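PDB 3CNE: putative protease I, which binds flavins such as lumichrome, riboflavin, FMN and FAD as a homodimer and may serve as a flavin store, apparently without proteolytic activity. Local coordinates for residues P12-G17 with K44-M49. Sequence-based numbering, arbitrary orientation.
With CA (calcium ion), chain F.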
loop_
_atom_site.group_PDB
_atom_site.type_symbol
_atom_site.label_atom_id
_atom_site.label_comp_id
_atom_site.label_asym_id
_atom_site.label_seq_id
_atom_site.Cartn_x
_atom_site.Cartn_y
_atom_site.Cartn_z
ATOM N N PRO A 12 -10.421 -4.762 8.862
ATOM C CA PRO A 12 -9.539 -3.952 8.016
ATOM C C PRO A 12 -8.240 -4.670 7.637
ATOM O O PRO A 12 -7.769 -5.470 8.401
ATOM C CB PRO A 12 -9.209 -2.749 8.901
ATOM C CG PRO A 12 -9.180 -3.338 10.320
ATOM C CD PRO A 12 -10.320 -4.405 10.294
ATOM N N VAL A 13 -7.706 -4.367 6.451
ATOM C CA VAL A 13 -6.461 -4.936 5.954
ATOM C C VAL A 13 -5.405 -3.855 6.082
ATOM O O VAL A 13 -5.697 -2.642 6.008
ATOM C CB VAL A 13 -6.614 -5.364 4.442
ATOM C CG1 VAL A 13 -6.910 -4.192 3.566
ATOM C CG2 VAL A 13 -5.426 -6.271 3.884
ATOM N N ASN A 14 -4.178 -4.278 6.298
ATOM C CA ASN A 14 -3.076 -3.341 6.185
ATOM C C ASN A 14 -2.808 -3.126 4.697
ATOM O O ASN A 14 -2.346 -4.024 4.007
ATOM C CB ASN A 14 -1.843 -3.909 6.879
ATOM C CG ASN A 14 -0.689 -2.958 6.883
ATOM O OD1 ASN A 14 -0.282 -2.476 5.824
ATOM N ND2 ASN A 14 -0.080 -2.753 8.077
ATOM N N GLY A 15 -3.053 -1.900 4.249
ATOM C CA GLY A 15 -2.985 -1.545 2.841
ATOM C C GLY A 15 -1.559 -1.475 2.335
ATOM O O GLY A 15 -1.332 -1.664 1.154
ATOM N N CYS A 16 -0.616 -1.146 3.215
ATOM C CA CYS A 16 0.762 -1.126 2.841
ATOM C C CYS A 16 1.185 -2.559 2.447
ATOM O O CYS A 16 1.743 -2.749 1.371
ATOM C CB CYS A 16 1.653 -0.566 3.972
ATOM S SG CYS A 16 3.413 -0.574 3.473
ATOM N N GLY A 17 0.832 -3.556 3.258
ATOM C CA GLY A 17 1.128 -4.974 2.904
ATOM C C GLY A 17 0.432 -5.393 1.605
ATOM O O GLY A 17 1.069 -5.912 0.680
ATOM N N LYS A 44 -12.209 -2.131 4.687
ATOM C CA LYS A 44 -11.467 -0.933 5.050
ATOM C C LYS A 44 -10.020 -1.279 5.155
ATOM O O LYS A 44 -9.693 -2.456 5.284
ATOM C CB LYS A 44 -11.944 -0.392 6.380
ATOM C CG LYS A 44 -13.027 0.641 6.229
ATOM C CD LYS A 44 -14.409 0.031 6.167
ATOM C CE LYS A 44 -15.467 1.131 6.398
ATOM N NZ LYS A 44 -16.673 0.571 7.117
ATOM N N THR A 45 -9.150 -0.268 5.093
ATOM C CA THR A 45 -7.753 -0.472 5.436
ATOM C C THR A 45 -7.618 -0.068 6.882
ATOM O O THR A 45 -8.483 0.651 7.402
ATOM C CB THR A 45 -6.825 0.347 4.567
ATOM O OG1 THR A 45 -7.126 1.756 4.694
ATOM C CG2 THR A 45 -7.049 -0.071 3.073
ATOM N N ASN A 46 -6.538 -0.462 7.521
ATOM C CA ASN A 46 -6.256 -0.026 8.906
ATOM C C ASN A 46 -6.299 1.504 8.935
ATOM O O ASN A 46 -6.801 2.104 9.880
ATOM C CB ASN A 46 -4.854 -0.443 9.339
ATOM C CG ASN A 46 -4.700 -1.946 9.516
ATOM O OD1 ASN A 46 -5.672 -2.693 9.502
ATOM N ND2 ASN A 46 -3.472 -2.377 9.730
ATOM N N SER A 47 -5.801 2.115 7.860
ATOM C CA SER A 47 -5.709 3.594 7.729
ATOM C C SER A 47 -7.032 4.299 7.394
ATOM O O SER A 47 -7.097 5.542 7.323
ATOM C CB SER A 47 -4.619 3.941 6.723
ATOM O OG SER A 47 -4.773 3.262 5.477
ATOM N N GLY A 48 -8.072 3.500 7.167
ATOM C CA GLY A 48 -9.455 3.989 7.076
ATOM C C GLY A 48 -9.924 4.284 5.668
ATOM O O GLY A 48 -10.971 4.930 5.480
HETATM N N MSE A 49 -9.164 3.836 4.657
HETATM C CA MSE A 49 -9.641 3.987 3.279
HETATM C C MSE A 49 -10.623 2.844 3.011
HETATM O O MSE A 49 -10.619 1.865 3.713
HETATM C CB MSE A 49 -8.490 3.961 2.245
HETATM C CG MSE A 49 -7.434 5.043 2.401
HETATM SE SE MSE A 49 -8.233 6.874 2.299
HETATM C CE MSE A 49 -8.098 7.223 4.254
HETATM CA CA CA F . -3.394 0.758 5.954
#
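Val13 and Thr45 form a single backbone bridge: Val13 N donates to Lys44 O (3.0 Å), and Asn46 N returns a bond to Val13 O (2.8 Å). Asn46 is the residue most covered in the contact. Its CG lies anti to its own carbonyl carbon (chi1 -69°), which brings the amide back over the 12-17 backbone. OD1 sits 3.6 Å from Pro12 CB and bonds to Asp76 N. ND2 meets Asn14 CB, the two amide planes 72° apart. Asn14 turns its own OD1 to Gly17 N (3.0 Å), capping helix 15-27. Beside the type I turn from Thr45 to Gly48, Thr45 OG1 accepts from Met49 N, just beyond it, and shares a hydrogen bond with Ser47 OG (2.9 Å), which also binds the calcium ion. A valine in place of Thr45 would probably leave Met49 N without its side-chain acceptor and Ser47 OG less firmly positioned beside the metal. In this DJ-1/PfpI-family protein the 12-17 loop leads from strand 4-9 of the mixed sheet into helix 15-27; main-chain bonds thus fasten it to the 42-52 hairpin, and hydroxyls brace that turn near the second subunit, whose Tyr32 bonds to Ser47 O.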